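Side-chain contacts in cellulase (Xanthomonas axonopodis pv. citri, PDB 4W7W), which probably hydrolyses the internal beta-1,4-glucosidic links of cellulose and its oligosaccharides, as a family 5 glycoside hydrolase built on a beta/alpha barrel: residues N111-T114 against R119-T122; R136-F141 against R175-K180; G169-I174 against N181-P186. All blocks are in the same frame, centred on the assembly; numbering follows the deposited sequence. Where two conformers were deposited one is given.

Interaction 1: N111-T114 against R119-T122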
ATOM      1  N   ASN A 111       2.602  -5.800   6.960  1.00  5.55           N
ATOM      2  CA  ASN A 111       2.550  -6.698   8.109  1.00  6.03           C
ATOM      3  C   ASN A 111       1.209  -7.281   8.509  1.00  6.28           C
ATOM      4  O   ASN A 111       1.177  -8.083   9.433  1.00  7.26           O
ATOM      5  CB  ASN A 111       3.248  -6.056   9.323  1.00  6.16           C
ATOM      6  CG  ASN A 111       4.697  -6.393   9.347  1.00  6.40           C
ATOM      7  OD1 ASN A 111       5.481  -5.847   8.559  1.00  7.02           O
ATOM      8  ND2 ASN A 111       5.057  -7.378  10.156  1.00  7.38           N
ATOM      9  N   TYR A 112       0.096  -6.920   7.867  1.00  6.01           N
ATOM     10  CA  TYR A 112      -1.174  -7.604   8.125  1.00  6.71           C
ATOM     11  C   TYR A 112      -1.612  -7.511   9.590  1.00  6.95           C
ATOM     12  O   TYR A 112      -2.310  -8.388  10.098  1.00  7.80           O
ATOM     13  CB  TYR A 112      -1.127  -9.068   7.670  1.00  7.36           C
ATOM     14  CG  TYR A 112      -0.690  -9.259   6.233  1.00  7.65           C
ATOM     15  CD1 TYR A 112      -1.601  -9.214   5.209  1.00  8.01           C
ATOM     16  CD2 TYR A 112       0.653  -9.460   5.898  1.00  8.58           C
ATOM     17  CE1 TYR A 112      -1.219  -9.385   3.890  1.00  9.23           C
ATOM     18  CE2 TYR A 112       1.055  -9.623   4.583  1.00  8.82           C
ATOM     19  CZ  TYR A 112       0.113  -9.589   3.582  1.00  8.97           C
ATOM     20  OH  TYR A 112       0.509  -9.764   2.272  1.00 10.73           O
ATOM     21  N   ALA A 113      -1.222  -6.422  10.245  1.00  6.91           N
ATOM     22  CA  ALA A 113      -1.483  -6.196  11.662  1.00  7.63           C
ATOM     23  C   ALA A 113      -0.903  -7.285  12.561  1.00  7.91           C
ATOM     24  O   ALA A 113      -1.453  -7.592  13.621  1.00  9.08           O
ATOM     25  CB  ALA A 113      -2.973  -5.973  11.919  1.00  7.56           C
ATOM     26  N   THR A 114       0.256  -7.800  12.159  1.00  7.94           N
ATOM     27  CA  THR A 114       0.978  -8.790  12.960  1.00  8.69           C
ATOM     28  C   THR A 114       2.448  -8.429  13.113  1.00  9.05           C
ATOM     29  O   THR A 114       3.023  -7.732  12.272  1.00  9.53           O
ATOM     30  CB  THR A 114       0.901 -10.208  12.357  1.00 10.37           C
ATOM     31  OG1 THR A 114       1.670 -10.267  11.142  1.00 11.65           O
ATOM     32  CG2 THR A 114      -0.511 -10.632  12.115  1.00 11.30           C
ATOM     33  N   ARG A 119      -0.990 -11.061  16.480  1.00 11.45           N
ATOM     34  CA  ARG A 119      -1.817  -9.934  16.081  1.00 10.34           C
ATOM     35  C   ARG A 119      -1.692  -8.746  17.018  1.00 10.71           C
ATOM     36  O   ARG A 119      -1.634  -8.891  18.241  1.00 12.33           O
ATOM     37  CB  ARG A 119      -3.285 -10.355  16.039  1.00 11.01           C
ATOM     38  CG  ARG A 119      -4.204  -9.407  15.280  1.00 10.81           C
ATOM     39  CD  ARG A 119      -4.080  -9.587  13.779  1.00 11.31           C
ATOM     40  NE  ARG A 119      -4.541 -10.906  13.331  1.00 11.54           N
ATOM     41  CZ  ARG A 119      -4.330 -11.396  12.108  1.00 11.52           C
ATOM     42  NH1 ARG A 119      -3.695 -10.684  11.180  1.00 11.63           N
ATOM     43  NH2 ARG A 119      -4.794 -12.589  11.797  1.00 16.44           N
ATOM     44  N   ILE A 120      -1.692  -7.555  16.438  1.00  9.76           N
ATOM     45  CA  ILE A 120      -1.855  -6.330  17.215  1.00 10.50           C
ATOM     46  C   ILE A 120      -3.119  -6.422  18.067  1.00 11.41           C
ATOM     47  O   ILE A 120      -4.179  -6.858  17.600  1.00 12.45           O
ATOM     48  CB  ILE A 120      -1.941  -5.109  16.286  1.00 10.89           C
ATOM     49  CG1 ILE A 120      -0.569  -4.851  15.670  1.00 10.83           C
ATOM     50  CG2 ILE A 120      -2.469  -3.892  17.042  1.00 12.69           C
ATOM     51  CD1 ILE A 120      -0.602  -3.776  14.615  1.00 11.08           C
ATOM     52  N   GLY A 121      -2.997  -6.007  19.322  1.00 14.01           N
ATOM     53  CA  GLY A 121      -4.098  -6.050  20.279  1.00 18.13           C
ATOM     54  C   GLY A 121      -4.024  -7.234  21.220  1.00 20.24           C
ATOM     55  O   GLY A 121      -4.736  -7.277  22.211  1.00 26.89           O
ATOM     56  N   THR A 122      -3.168  -8.201  20.905  1.00 21.50           N
ATOM     57  CA  THR A 122      -2.867  -9.259  21.854  1.00 21.78           C
ATOM     58  C   THR A 122      -1.913  -8.722  22.898  1.00 21.98           C
ATOM     59  O   THR A 122      -1.335  -7.646  22.722  1.00 23.33           O
ATOM     60  CB  THR A 122      -2.233 -10.488  21.179  1.00 19.32           C
ATOM     61  OG1 THR A 122      -0.991 -10.129  20.554  1.00 20.20           O
ATOM     62  CG2 THR A 122      -3.218 -11.118  20.160  1.00 20.00           C
TER
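Thr114 and Arg119 face each other as an antiparallel, non-hydrogen-bonded pair with their CA atoms 4.3 Å apart, and beyond this pair the backbone N of Ile120 gives a nearly straight bond (173°) to the O of Ala113, 2.8 Å long. The carbonyl of Ala113 is also lined by the arginine, whose CD lies 3.3 Å from that O. From there the Arg119 chain, bent at both chi2 (78°) and chi3 (65°), doubles back over the first segment. Its guanidinium presents an edge to the carbonyl of Tyr112: NH1 lies 2.9 Å from Tyr112 O, with the oxygen near the guanidinium plane, but the bond is bent and weak. The methyl CG2 of Thr114 lies obliquely against the same NH1, 3.3 Å away. The other branch of Thr114 ends in OG1, which donates to the O of Asn111 at 2.8 Å, an oxygen that also accepts from the backbone N of Thr114. Asn111 ND2 returns a bond to Thr114 O, so that Asn111 and Thr114 are joined by bonds in both directions. On the Ile120 side, CD1 touches Ala113 CB at 4.2 Å. The arrangement is that of a small beta hairpin whose second arm runs, from Arg119 on, into a type II turn, carried on the loop after barrel strand 104-109, where Tyr112 borders the bound glucan.

Interaction 2: R136-F141 against R175-K180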
ATOM      1  N   ARG A 136       9.287   6.320  15.317  1.00  6.83           N
ATOM      2  CA  ARG A 136      10.683   6.213  14.913  1.00  7.23           C
ATOM      3  C   ARG A 136      10.856   6.473  13.421  1.00  6.97           C
ATOM      4  O   ARG A 136      11.781   7.181  13.025  1.00  7.98           O
ATOM      5  CB  ARG A 136      11.225   4.858  15.311  1.00  7.52           C
ATOM      6  CG  ARG A 136      11.322   4.666  16.810  1.00  8.08           C
ATOM      7  CD  ARG A 136      11.705   3.251  17.151  1.00  8.74           C
ATOM      8  NE  ARG A 136      11.755   2.954  18.581  1.00  9.05           N
ATOM      9  CZ  ARG A 136      12.819   3.156  19.340  1.00  9.63           C
ATOM     10  NH1 ARG A 136      13.877   3.778  18.855  1.00 10.46           N
ATOM     11  NH2 ARG A 136      12.802   2.786  20.605  1.00 12.80           N
ATOM     12  N   LEU A 137      10.006   5.895  12.579  1.00  6.60           N
ATOM     13  CA  LEU A 137      10.101   6.163  11.149  1.00  6.87           C
ATOM     14  C   LEU A 137       9.801   7.616  10.835  1.00  6.94           C
ATOM     15  O   LEU A 137      10.473   8.224   9.998  1.00  7.89           O
ATOM     16  CB  LEU A 137       9.212   5.243  10.317  1.00  7.03           C
ATOM     17  CG  LEU A 137       9.633   3.777  10.291  1.00  7.62           C
ATOM     18  CD1 LEU A 137       8.645   2.986   9.446  1.00  7.98           C
ATOM     19  CD2 LEU A 137      11.034   3.592   9.753  1.00  9.12           C
ATOM     20  N   ALA A 138       8.821   8.207  11.523  1.00  6.79           N
ATOM     21  CA  ALA A 138       8.508   9.608  11.300  1.00  7.16           C
ATOM     22  C   ALA A 138       9.695  10.510  11.670  1.00  7.55           C
ATOM     23  O   ALA A 138       9.966  11.496  10.991  1.00  8.42           O
ATOM     24  CB  ALA A 138       7.275  10.001  12.080  1.00  7.13           C
ATOM     25  N   LEU A 139      10.404  10.187  12.750  1.00  7.29           N
ATOM     26  CA  LEU A 139      11.593  10.960  13.106  1.00  7.72           C
ATOM     27  C   LEU A 139      12.650  10.888  12.016  1.00  8.35           C
ATOM     28  O   LEU A 139      13.358  11.866  11.790  1.00 10.54           O
ATOM     29  CB  LEU A 139      12.166  10.497  14.445  1.00  8.14           C
ATOM     30  CG  LEU A 139      11.347  10.911  15.671  1.00  9.11           C
ATOM     31  CD1 LEU A 139      11.790  10.142  16.906  1.00 10.19           C
ATOM     32  CD2 LEU A 139      11.417  12.405  15.939  1.00 10.01           C
ATOM     33  N   GLU A 140      12.753   9.749  11.342  1.00  7.62           N
ATOM     34  CA  GLU A 140      13.733   9.596  10.272  1.00  8.16           C
ATOM     35  C   GLU A 140      13.369  10.360   9.007  1.00  9.38           C
ATOM     36  O   GLU A 140      14.245  10.856   8.310  1.00 11.97           O
ATOM     37  CB  GLU A 140      13.918   8.135   9.898  1.00  9.64           C
ATOM     38  CG  GLU A 140      14.466   7.253  10.978  1.00 11.41           C
ATOM     39  CD  GLU A 140      15.874   7.600  11.382  1.00 13.30           C
ATOM     40  OE1 GLU A 140      16.649   8.195  10.571  1.00 13.57           O
ATOM     41  OE2 GLU A 140      16.213   7.242  12.538  1.00 16.18           O
ATOM     42  N   PHE A 141      12.075  10.420   8.686  1.00  8.22           N
ATOM     43  CA  PHE A 141      11.617  10.863   7.366  1.00  8.83           C
ATOM     44  C   PHE A 141      10.767  12.125   7.395  1.00  9.18           C
ATOM     45  O   PHE A 141      10.259  12.545   6.355  1.00 10.26           O
ATOM     46  CB  PHE A 141      10.877   9.716   6.663  1.00  8.63           C
ATOM     47  CG  PHE A 141      11.773   8.554   6.353  1.00  8.54           C
ATOM     48  CD1 PHE A 141      12.803   8.672   5.417  1.00 10.57           C
ATOM     49  CD2 PHE A 141      11.650   7.363   7.042  1.00  8.66           C
ATOM     50  CE1 PHE A 141      13.664   7.625   5.175  1.00 11.04           C
ATOM     51  CE2 PHE A 141      12.503   6.295   6.789  1.00  9.11           C
ATOM     52  CZ  PHE A 141      13.501   6.428   5.843  1.00 10.20           C
ATOM     53  N   ARG A 175       2.262  12.518  14.228  1.00  5.90           N
ATOM     54  CA  ARG A 175       2.132  13.972  14.261  1.00  6.13           C
ATOM     55  C   ARG A 175       2.875  14.617  15.421  1.00  6.80           C
ATOM     56  O   ARG A 175       3.342  15.739  15.294  1.00  8.25           O
ATOM     57  CB  ARG A 175       0.663  14.377  14.215  1.00  6.14           C
ATOM     58  CG  ARG A 175      -0.069  13.932  12.957  1.00  6.32           C
ATOM     59  CD  ARG A 175       0.601  14.465  11.705  1.00  6.56           C
ATOM     60  NE  ARG A 175      -0.194  14.141  10.532  1.00  6.62           N
ATOM     61  CZ  ARG A 175       0.285  13.835   9.331  1.00  6.47           C
ATOM     62  NH1 ARG A 175       1.585  13.826   9.090  1.00  7.14           N
ATOM     63  NH2 ARG A 175      -0.570  13.508   8.390  1.00  6.82           N
ATOM     64  N   LYS A 176       3.016  13.899  16.537  1.00  6.96           N
ATOM     65  CA  LYS A 176       3.770  14.415  17.673  1.00  7.46           C
ATOM     66  C   LYS A 176       5.225  14.707  17.302  1.00  7.70           C
ATOM     67  O   LYS A 176       5.845  15.538  17.947  1.00  9.22           O
ATOM     68  CB  LYS A 176       3.737  13.432  18.841  1.00  7.20           C
ATOM     69  CG  LYS A 176       2.434  13.430  19.617  1.00  7.56           C
ATOM     70  CD  LYS A 176       2.412  12.331  20.653  1.00  7.86           C
ATOM     71  CE  LYS A 176       1.182  12.425  21.548  1.00  8.06           C
ATOM     72  NZ  LYS A 176       1.036  11.221  22.385  1.00  8.79           N
ATOM     73  N   THR A 177       5.771  14.028  16.287  1.00  7.69           N
ATOM     74  CA  THR A 177       7.153  14.272  15.881  1.00  7.95           C
ATOM     75  C   THR A 177       7.310  15.555  15.083  1.00  8.90           C
ATOM     76  O   THR A 177       8.440  15.982  14.831  1.00 11.70           O
ATOM     77  CB  THR A 177       7.722  13.142  15.014  1.00  7.99           C
ATOM     78  OG1 THR A 177       7.086  13.155  13.727  1.00  8.29           O
ATOM     79  CG2 THR A 177       7.563  11.793  15.677  1.00  8.58           C
ATOM     80  N   GLY A 178       6.198  16.158  14.668  1.00  9.30           N
ATOM     81  CA  GLY A 178       6.228  17.299  13.753  1.00 10.17           C
ATOM     82  C   GLY A 178       6.105  16.920  12.288  1.00  9.60           C
ATOM     83  O   GLY A 178       5.996  17.802  11.424  1.00 12.64           O
ATOM     84  N   ALA A 179       6.116  15.622  11.992  1.00  8.44           N
ATOM     85  CA  ALA A 179       6.004  15.168  10.608  1.00  8.59           C
ATOM     86  C   ALA A 179       4.680  15.600  10.004  1.00  7.79           C
ATOM     87  O   ALA A 179       3.610  15.395  10.595  1.00  8.74           O
ATOM     88  CB  ALA A 179       6.128  13.659  10.554  1.00  9.16           C
ATOM     89  N   LYS A 180       4.760  16.157   8.789  1.00  7.91           N
ATOM     90  CA  LYS A 180       3.590  16.621   8.049  1.00  8.38           C
ATOM     91  C   LYS A 180       3.261  15.720   6.861  1.00  7.75           C
ATOM     92  O   LYS A 180       2.358  16.013   6.089  1.00  8.73           O
ATOM     93  CB  LYS A 180       3.807  18.056   7.579  1.00 11.00           C
ATOM     94  CG  LYS A 180       4.006  19.047   8.709  1.00 14.46           C
ATOM     95  CD  LYS A 180       4.221  20.463   8.198  0.80 20.09           C
ATOM     96  CE  LYS A 180       4.279  21.475   9.336  0.80 27.91           C
ATOM     97  NZ  LYS A 180       4.772  22.801   8.875  0.80 36.94           N
TER
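Thr177 meets helix 127-141 with its hydroxyl oxygen as well as its methyl, yet OG1 finds only carbon there: it lies 3.6 Å from the CB of Ala138. The polar needs of that oxygen are met within its own chain, since it is hydrogen-bonded to Ile174 O and accepts from the backbone N of Ala179 at 3.2 Å. With chi1 at 70°, OG1 stands between the backbone N and the carbonyl carbon, a rotation that lets it serve both neighbours while CG2 is turned to the other helix. Leu139 crosses Thr177 obliquely, its CD2 3.9 Å from Thr177 CB and its CG equally close to the threonine methyl. Past the hydroxyl, the methyl of Ala179 meets that of Ala138 at 4.1 Å, so two alanines with short side chains allow the backbones to come near, the CA atoms of Ala138 and Ala179 being 6.1 Å apart. Both methyls also rest on Phe149 of strand 147-150, whereas Leu139 marks the exposed margin. Behind the turn, Arg175 NH1 bonds to Ala179 O at 3.0 Å, approaching from above the carbonyl plane and not along a lone pair; its NE pairs with Asp214 in a salt bridge. Gly178, with positive phi, lets the chain swing away from the helix. The Thr177 to Ala179 bond makes an ST turn in the link that leads from helix 160-176 toward strand 183-186, while packing against the neighbouring helix of the beta/alpha barrel.

Interaction 3: G169-I174 against N181-P186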
ATOM      1  N   GLY A 169      -3.804   5.895  17.340  1.00  5.96           N
ATOM      2  CA  GLY A 169      -2.589   6.013  18.133  1.00  6.55           C
ATOM      3  C   GLY A 169      -1.369   6.220  17.254  1.00  6.30           C
ATOM      4  O   GLY A 169      -0.455   6.966  17.600  1.00  6.63           O
ATOM      5  N   THR A 170      -1.357   5.569  16.109  0.60  6.11           N
ATOM      6  CA  THR A 170      -0.248   5.691  15.190  0.60  5.70           C
ATOM      7  C   THR A 170      -0.197   7.071  14.525  0.60  5.69           C
ATOM      8  O   THR A 170       0.870   7.681  14.426  0.60  6.23           O
ATOM      9  CB  THR A 170      -0.369   4.575  14.155  0.60  5.62           C
ATOM     10  OG1 THR A 170      -0.284   3.310  14.815  0.60  8.25           O
ATOM     11  CG2 THR A 170       0.752   4.645  13.159  0.60  4.68           C
ATOM     12  N   ILE A 171      -1.343   7.559  14.061  1.00  5.73           N
ATOM     13  CA  ILE A 171      -1.431   8.907  13.492  1.00  5.81           C
ATOM     14  C   ILE A 171      -0.943   9.931  14.510  1.00  5.83           C
ATOM     15  O   ILE A 171      -0.125  10.801  14.209  1.00  6.26           O
ATOM     16  CB  ILE A 171      -2.869   9.208  13.051  1.00  5.77           C
ATOM     17  CG1 ILE A 171      -3.259   8.346  11.844  1.00  6.28           C
ATOM     18  CG2 ILE A 171      -3.053  10.678  12.753  1.00  6.64           C
ATOM     19  CD1 ILE A 171      -4.759   8.251  11.660  1.00  7.21           C
ATOM     20  N   THR A 172      -1.421   9.816  15.736  1.00  6.23           N
ATOM     21  CA  THR A 172      -1.040  10.736  16.794  1.00  6.37           C
ATOM     22  C   THR A 172       0.466  10.704  17.008  1.00  6.86           C
ATOM     23  O   THR A 172       1.108  11.753  17.135  1.00  7.33           O
ATOM     24  CB  THR A 172      -1.827  10.416  18.068  1.00  6.74           C
ATOM     25  OG1 THR A 172      -3.202  10.704  17.798  1.00  7.62           O
ATOM     26  CG2 THR A 172      -1.323  11.198  19.272  1.00  7.76           C
ATOM     27  N   ALA A 173       1.027   9.505  17.089  1.00  7.03           N
ATOM     28  CA  ALA A 173       2.465   9.348  17.298  1.00  7.42           C
ATOM     29  C   ALA A 173       3.262  10.024  16.187  1.00  6.85           C
ATOM     30  O   ALA A 173       4.276  10.692  16.440  1.00  7.84           O
ATOM     31  CB  ALA A 173       2.836   7.884  17.419  1.00  7.86           C
ATOM     32  N   ILE A 174       2.832   9.846  14.951  1.00  6.36           N
ATOM     33  CA  ILE A 174       3.520  10.461  13.828  1.00  6.20           C
ATOM     34  C   ILE A 174       3.443  11.981  13.954  1.00  5.99           C
ATOM     35  O   ILE A 174       4.447  12.672  13.799  1.00  7.01           O
ATOM     36  CB  ILE A 174       2.923   9.984  12.492  1.00  5.64           C
ATOM     37  CG1 ILE A 174       3.286   8.500  12.265  1.00  5.49           C
ATOM     38  CG2 ILE A 174       3.377  10.865  11.327  1.00  6.40           C
ATOM     39  CD1 ILE A 174       2.459   7.813  11.185  1.00  5.84           C
ATOM     40  N   ASN A 181       3.975  14.606   6.736  1.00  7.16           N
ATOM     41  CA  ASN A 181       3.865  13.734   5.586  1.00  6.42           C
ATOM     42  C   ASN A 181       2.462  13.160   5.452  1.00  6.01           C
ATOM     43  O   ASN A 181       1.740  12.996   6.430  1.00  6.55           O
ATOM     44  CB  ASN A 181       4.826  12.555   5.725  1.00  6.57           C
ATOM     45  CG  ASN A 181       6.256  12.963   6.032  1.00  7.04           C
ATOM     46  OD1 ASN A 181       6.521  13.562   7.071  1.00  8.19           O
ATOM     47  ND2 ASN A 181       7.187  12.612   5.159  1.00  8.37           N
ATOM     48  N   LEU A 182       2.087  12.816   4.225  1.00  5.54           N
ATOM     49  CA  LEU A 182       0.839  12.113   3.973  1.00  5.71           C
ATOM     50  C   LEU A 182       0.877  10.765   4.682  1.00  5.28           C
ATOM     51  O   LEU A 182       1.873  10.027   4.577  1.00  5.78           O
ATOM     52  CB  LEU A 182       0.669  11.913   2.460  1.00  5.96           C
ATOM     53  CG  LEU A 182      -0.582  11.136   2.034  1.00  6.26           C
ATOM     54  CD1 LEU A 182      -1.886  11.812   2.426  1.00  6.76           C
ATOM     55  CD2 LEU A 182      -0.541  10.908   0.542  1.00  6.70           C
ATOM     56  N   ILE A 183      -0.209  10.446   5.386  1.00  5.15           N
ATOM     57  CA  ILE A 183      -0.398   9.157   6.031  1.00  5.02           C
ATOM     58  C   ILE A 183      -1.509   8.430   5.272  1.00  5.19           C
ATOM     59  O   ILE A 183      -2.605   8.975   5.093  1.00  6.17           O
ATOM     60  CB  ILE A 183      -0.809   9.316   7.513  1.00  5.25           C
ATOM     61  CG1 ILE A 183       0.310   9.964   8.311  1.00  5.51           C
ATOM     62  CG2 ILE A 183      -1.161   7.957   8.099  1.00  6.17           C
ATOM     63  CD1 ILE A 183      -0.130  10.401   9.695  1.00  6.02           C
ATOM     64  N   LEU A 184      -1.226   7.195   4.869  1.00  4.74           N
ATOM     65  CA  LEU A 184      -2.219   6.302   4.273  1.00  4.89           C
ATOM     66  C   LEU A 184      -2.715   5.350   5.361  1.00  4.92           C
ATOM     67  O   LEU A 184      -1.941   4.568   5.916  1.00  5.30           O
ATOM     68  CB  LEU A 184      -1.642   5.499   3.112  1.00  5.16           C
ATOM     69  CG  LEU A 184      -1.070   6.342   1.974  1.00  5.69           C
ATOM     70  CD1 LEU A 184      -0.583   5.418   0.872  1.00  7.00           C
ATOM     71  CD2 LEU A 184      -2.076   7.344   1.443  1.00  6.92           C
ATOM     72  N   VAL A 185      -4.013   5.432   5.643  0.60  5.03           N
ATOM     73  CA  VAL A 185      -4.671   4.705   6.732  0.60  5.32           C
ATOM     74  C   VAL A 185      -5.555   3.615   6.147  0.60  5.17           C
ATOM     75  O   VAL A 185      -6.464   3.920   5.393  0.60  5.41           O
ATOM     76  CB  VAL A 185      -5.605   5.633   7.554  0.60  6.54           C
ATOM     77  CG1 VAL A 185      -6.226   4.879   8.722  0.60  7.18           C
ATOM     78  CG2 VAL A 185      -4.848   6.839   8.048  0.60  6.54           C
ATOM     79  N   PRO A 186      -5.310   2.348   6.500  1.00  4.98           N
ATOM     80  CA  PRO A 186      -6.180   1.283   6.035  1.00  5.09           C
ATOM     81  C   PRO A 186      -7.291   1.007   7.040  1.00  4.99           C
ATOM     82  O   PRO A 186      -7.247   1.482   8.180  1.00  5.57           O
ATOM     83  CB  PRO A 186      -5.226   0.101   6.001  1.00  5.41           C
ATOM     84  CG  PRO A 186      -4.373   0.315   7.217  1.00  5.25           C
ATOM     85  CD  PRO A 186      -4.194   1.818   7.310  1.00  5.49           C
TER
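Ile174 and Ile183 reach toward each other tip to tip, and this pair is the tight centre of the contact. The CD1 of Ile183 sits against two carbons of one partner: 3.9 Å from Ile174 CG2 and 4.0 Å from Ile174 CD1, so that it lies against both arms of the fork. The fork is presented by the first torsion of Ile174 (chi1 -70°), with CG2 anti to the backbone N and CG1 anti to the carbonyl carbon. Ile183 answers with an extended delta branch (chi2 168°), which carries its terminal methyl across the gap between strand and helix. One turn earlier the approach to Ile183 is wider: the CG2 of Ile171 is 4.2 Å from Ile183 CD1. The main engagement of Ile171 is at the far end of the strand, where CD1 meets Val185 CG2 at 3.9 Å and the two side chains cross at about a right angle. All four touching residues are buried, so the contact as such has no wet margin; solvent is met on the other side of the helix, where Thr172, pointing away from the strand, and Ala173 are partly exposed. The short axes are nearly antiparallel, at 169°, and approach to 10.5 Å, a gap bridged entirely by branched aliphatic side chains. Helix 160-176 and strand 183-186 are the last two elements of a beta-alpha-beta unit that begins with strand 147-150. Around them, Phe149 of that first strand and Trp134 of helix 127-141 touch Ile174, while Leu219 of strand 219-226 touches Ile171, Ile183 and Val185, so the layer between barrel and helices continues toward both neighbouring strands.

Read from the N terminus, the three contacts show how a beta/alpha barrel mixes short and longer closures. Interaction 1 comes first and is complete before the others open: it closes a small hairpin on the loop leading from strand 104-109 to helix 127-141. Interaction 2 then spans the chain from the end of that helix, past strand 147-150, to the last turn of helix 160-176 and the loop after it. Interaction 3 closes the short return from the same helix into strand 183-186, and the segments of the two alternate, so they cross. They also touch: Asn181 O is within hydrogen-bonding distance of Arg175 NH1 (2.8 Å). Together they join helix to helix and helix to barrel.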